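Local coordinates for protein peptide methionine sulfoxide reductase msrA/msrB (Neisseria gonorrhoeae, PDB 2H30) that can take electrons from DsbD through its thioredoxin-like domain and pass them to the downstream methionine sulfoxide reductases by thiol-disulfide exchange, at residues K44-W49 / S55-A60; H84-K87 / K93-A96. The protein carries 2 engineered substitutions. All coordinates share one frame; numbering follows the deposited sequence.

Contact 1: K44-W49 / S55-A60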
# COMPACT_ATOMS: atom_id res chain seq x y z
N LYS A 44 -1.07 1.03 -0.58
CA LYS A 44 -2.40 0.64 -0.01
C LYS A 44 -2.16 0.04 1.39
O LYS A 44 -1.41 -0.96 1.47
CB LYS A 44 -3.03 -0.46 -0.87
CG LYS A 44 -4.44 -0.80 -0.33
CD LYS A 44 -5.07 -1.89 -1.14
CE LYS A 44 -6.63 -1.77 -0.88
NZ LYS A 44 -7.27 -2.50 -1.91
N PHE A 45 -2.79 0.64 2.41
CA PHE A 45 -2.74 0.13 3.79
C PHE A 45 -3.97 -0.73 3.99
O PHE A 45 -5.10 -0.31 3.66
CB PHE A 45 -2.77 1.29 4.80
CG PHE A 45 -1.54 2.14 4.72
CD1 PHE A 45 -1.43 3.17 3.78
CD2 PHE A 45 -0.47 1.86 5.55
CE1 PHE A 45 -0.23 3.93 3.73
CE2 PHE A 45 0.72 2.64 5.52
CZ PHE A 45 0.85 3.67 4.61
N TRP A 46 -3.76 -1.88 4.61
CA TRP A 46 -4.85 -2.83 4.82
C TRP A 46 -4.59 -3.71 6.04
O TRP A 46 -3.51 -3.66 6.64
CB TRP A 46 -5.05 -3.68 3.56
CG TRP A 46 -3.90 -4.58 3.19
CD1 TRP A 46 -2.75 -4.21 2.53
CD2 TRP A 46 -3.83 -5.99 3.36
NE1 TRP A 46 -1.93 -5.34 2.32
CE2 TRP A 46 -2.58 -6.42 2.87
CE3 TRP A 46 -4.68 -6.92 3.97
CZ2 TRP A 46 -2.18 -7.76 2.86
CZ3 TRP A 46 -4.26 -8.26 4.00
CH2 TRP A 46 -3.03 -8.67 3.46
N ALA A 47 -5.61 -4.52 6.40
CA ALA A 47 -5.52 -5.48 7.48
C ALA A 47 -6.27 -6.73 7.13
O ALA A 47 -7.27 -6.68 6.40
CB ALA A 47 -6.07 -4.92 8.77
N SER A 48 -5.81 -7.81 7.74
CA SER A 48 -6.39 -9.17 7.49
C SER A 48 -7.85 -9.24 7.94
O SER A 48 -8.61 -10.05 7.40
CB SER A 48 -5.58 -10.24 8.21
OG SER A 48 -5.69 -10.04 9.61
N TRP A 49 -8.24 -8.40 8.90
CA TRP A 49 -9.59 -8.48 9.47
C TRP A 49 -10.62 -7.69 8.71
O TRP A 49 -11.80 -7.64 9.14
CB TRP A 49 -9.59 -8.07 10.97
CG TRP A 49 -8.80 -6.86 11.31
CD1 TRP A 49 -7.62 -6.83 11.98
CD2 TRP A 49 -9.16 -5.49 11.06
NE1 TRP A 49 -7.19 -5.52 12.15
CE2 TRP A 49 -8.13 -4.68 11.62
CE3 TRP A 49 -10.25 -4.86 10.42
CZ2 TRP A 49 -8.17 -3.27 11.53
CZ3 TRP A 49 -10.30 -3.47 10.36
CH2 TRP A 49 -9.25 -2.70 10.93
N SER A 55 -11.09 -8.42 -0.19
CA SER A 55 -11.76 -8.53 -1.53
C SER A 55 -11.03 -7.78 -2.63
O SER A 55 -11.28 -8.02 -3.82
CB SER A 55 -13.19 -8.01 -1.41
OG SER A 55 -13.23 -6.59 -1.36
N GLU A 56 -10.18 -6.82 -2.21
CA GLU A 56 -9.52 -5.92 -3.12
C GLU A 56 -8.05 -6.35 -3.39
O GLU A 56 -7.36 -5.71 -4.20
CB GLU A 56 -9.54 -4.50 -2.56
CG GLU A 56 -10.92 -3.87 -2.60
CD GLU A 56 -10.93 -2.47 -1.90
OE1 GLU A 56 -9.90 -2.09 -1.30
OE2 GLU A 56 -11.97 -1.76 -1.97
N LEU A 57 -7.59 -7.41 -2.74
CA LEU A 57 -6.16 -7.86 -2.94
C LEU A 57 -5.92 -8.26 -4.40
O LEU A 57 -4.89 -7.86 -4.98
CB LEU A 57 -5.79 -9.00 -2.01
CG LEU A 57 -5.72 -8.65 -0.52
CD1 LEU A 57 -5.58 -9.93 0.25
CD2 LEU A 57 -4.53 -7.71 -0.30
N GLY A 58 -6.90 -8.95 -4.99
CA GLY A 58 -6.72 -9.37 -6.41
C GLY A 58 -6.69 -8.17 -7.35
O GLY A 58 -5.98 -8.15 -8.35
N GLN A 59 -7.52 -7.17 -7.05
CA GLN A 59 -7.54 -5.94 -7.79
C GLN A 59 -6.19 -5.24 -7.73
O GLN A 59 -5.65 -4.84 -8.75
CB GLN A 59 -8.64 -5.08 -7.17
CG GLN A 59 -8.84 -3.79 -7.88
CD GLN A 59 -9.83 -2.91 -7.08
OE1 GLN A 59 -9.58 -2.62 -5.93
NE2 GLN A 59 -10.92 -2.48 -7.72
N ALA A 60 -5.66 -5.07 -6.52
CA ALA A 60 -4.36 -4.40 -6.37
C ALA A 60 -3.25 -5.18 -7.08
O ALA A 60 -2.36 -4.57 -7.65
CB ALA A 60 -4.04 -4.28 -4.84
O HOH W 1 -6.99 -2.22 -4.74
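The ammonium NZ of Lys-44 is gripped from two directions by helix 51-64 and its solvent. It forms a salt bridge with Glu-56 OE1 (NZ to OE1 2.7 Å), and it donates to a water 2.9 Å from NZ, which in turn donates to Gln-59 OE1. The carboxylate oxygen is met on its anti side, 27° out of the carboxylate plane. Glu-56 OE2 bonds to Ser-141 OG, so both oxygens are engaged and the group's rotation is restrained. Lys-44 reaches this far because CG stands anti to the backbone N (chi1 -176°) and the rest of the chain stays extended; the two side chains meet nearly at right angles. The carboxylate and the water would probably help offset the cost of placing the ammonium of the buried Lys-44 here. Alongside it, the contact turns apolar. One methyl of Leu-57, CD2, sits 3.9 Å from the centroid of the Trp-46 six-membered ring and only 10° off the normal, a CH-pi contact squarely over the face. Trp-46 NE1 bonds to Thr-76 OG1, which helps fix the indole, and the Trp-46 side chain also touches Cys-53. Strand 41-45 and helix 51-64 begin the beta-alpha-beta unit completed by strand 73-78, and Cys-50 and Cys-53 at the helix start fit the CxxC redox motif of the thioredoxin fold.

Contact 2: H84-K87 / K93-A96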
# COMPACT_ATOMS: atom_id res chain seq x y z
N HIS A 84 -5.10 -4.33 16.06
CA HIS A 84 -5.56 -5.73 16.20
C HIS A 84 -5.23 -6.63 15.03
O HIS A 84 -5.76 -7.75 14.91
CB HIS A 84 -7.05 -5.83 16.58
CG HIS A 84 -7.39 -5.07 17.82
ND1 HIS A 84 -6.95 -5.45 19.07
CD2 HIS A 84 -8.07 -3.91 18.00
CE1 HIS A 84 -7.37 -4.58 19.97
NE2 HIS A 84 -8.05 -3.63 19.34
N GLU A 85 -4.30 -6.16 14.17
CA GLU A 85 -3.75 -7.07 13.18
C GLU A 85 -3.00 -8.20 13.88
O GLU A 85 -2.44 -8.00 15.01
CB GLU A 85 -2.81 -6.28 12.22
CG GLU A 85 -2.13 -7.15 11.18
CD GLU A 85 -3.15 -7.81 10.25
OE1 GLU A 85 -3.58 -8.95 10.56
OE2 GLU A 85 -3.51 -7.17 9.25
N LYS A 86 -3.00 -9.37 13.24
CA LYS A 86 -2.21 -10.51 13.69
C LYS A 86 -0.79 -10.11 14.01
O LYS A 86 -0.21 -9.25 13.35
CB LYS A 86 -2.19 -11.59 12.60
CG LYS A 86 -3.63 -12.17 12.34
CD LYS A 86 -3.63 -13.07 11.12
CE LYS A 86 -5.05 -13.45 10.67
NZ LYS A 86 -5.70 -14.30 11.71
N LYS A 87 -0.23 -10.68 15.08
CA LYS A 87 1.16 -10.37 15.44
C LYS A 87 2.18 -10.79 14.41
O LYS A 87 1.95 -11.64 13.53
CB LYS A 87 1.46 -11.04 16.81
CG LYS A 87 0.62 -10.43 17.86
CD LYS A 87 0.90 -10.85 19.31
CE LYS A 87 0.39 -9.71 20.25
NZ LYS A 87 -0.40 -8.67 19.47
N LYS A 93 2.27 -16.17 8.45
CA LYS A 93 1.77 -17.54 8.36
C LYS A 93 0.35 -17.59 7.79
O LYS A 93 0.09 -18.38 6.92
CB LYS A 93 1.84 -18.21 9.74
CG LYS A 93 1.46 -19.70 9.66
CD LYS A 93 2.10 -20.44 8.44
CE LYS A 93 3.65 -20.19 8.29
NZ LYS A 93 4.06 -19.94 6.86
N TRP A 94 -0.49 -16.68 8.25
CA TRP A 94 -1.86 -16.55 7.75
C TRP A 94 -1.78 -16.13 6.27
O TRP A 94 -2.44 -16.70 5.40
CB TRP A 94 -2.63 -15.51 8.57
CG TRP A 94 -3.89 -15.12 7.88
CD1 TRP A 94 -5.07 -15.83 7.80
CD2 TRP A 94 -4.06 -13.97 7.04
NE1 TRP A 94 -5.99 -15.15 7.04
CE2 TRP A 94 -5.39 -14.02 6.53
CE3 TRP A 94 -3.21 -12.90 6.68
CZ2 TRP A 94 -5.90 -13.04 5.67
CZ3 TRP A 94 -3.73 -11.91 5.82
CH2 TRP A 94 -5.06 -12.00 5.32
N TYR A 95 -0.98 -15.10 5.99
CA TYR A 95 -0.97 -14.58 4.62
C TYR A 95 -0.43 -15.55 3.58
O TYR A 95 -0.83 -15.55 2.42
CB TYR A 95 -0.24 -13.23 4.59
CG TYR A 95 -0.31 -12.57 3.22
CD1 TYR A 95 -1.55 -12.15 2.73
CD2 TYR A 95 0.78 -12.53 2.40
CE1 TYR A 95 -1.65 -11.59 1.48
CE2 TYR A 95 0.69 -11.99 1.10
CZ TYR A 95 -0.53 -11.52 0.68
OH TYR A 95 -0.64 -11.00 -0.58
N ALA A 96 0.47 -16.45 4.02
CA ALA A 96 1.02 -17.44 3.10
C ALA A 96 -0.08 -18.38 2.54
O ALA A 96 0.09 -18.95 1.48
CB ALA A 96 2.14 -18.24 3.80
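The side chain of Lys-86 crosses that of Trp-94 at about a right angle, its aliphatic end laid over one face of the indole. The carbon in closest contact is CE: it stands 3.5 Å from Trp-94 CG, displaced toward the rim of the double ring. Measured against the five-membered ring alone it is better centred, 3.7 Å from CE to the centroid and 19° off the normal, which qualifies as a CH-pi contact. One bond back, CD rests against the stem of the tryptophan, with Lys-86 CD 3.7 Å from Trp-94 CB. The last torsion of the lysine bends the chain (chi4 -66°) and sets NZ off-centre, 4.6 Å from the same five-membered centroid and 27° off its normal. The ammonium therefore adds a cation-pi component, while the closest touching is done by carbon. Both residues belong to the connection that leaves strand 73-78 of the thioredoxin-fold sheet and passes through helix 90-95 before the parallel strand 105-107; the lysine comes from the loop ahead of the helix, the tryptophan from the helix itself, at the surface. Phe-91, one turn earlier on that helix, also touches the Lys-86 side chain. The backbone of the loop is steadied locally, since Lys-86 N donates to Glu-85 OE1 (N to OE1 2.8 Å). That oxygen is met on its anti side, and the same carboxylate atom is hydrogen-bonded to Ser-48 OG.

Overall arrangement
The two contacts follow one another in series, contact 1 closing before contact 2 opens, with centres about 13 Å apart within a single thioredoxin-family domain. Contact 1 is buried and joins strand 41-45 to helix 51-64; contact 2 lies at the surface, about 16 Å from the chain centre, between a loop and helix 90-95. They nevertheless touch: Ala-47 CA lies 3.2 Å from Glu-85 OE2, Ser-48 CB lies 3.4 Å from Trp-94 CH2, and Trp-49 CD1 packs against His-84 O. The 84-87 loop and helix 90-95 thus pack on the residues leading into the CxxC sequence, consistent with a part in shaping the surroundings of the probable redox site.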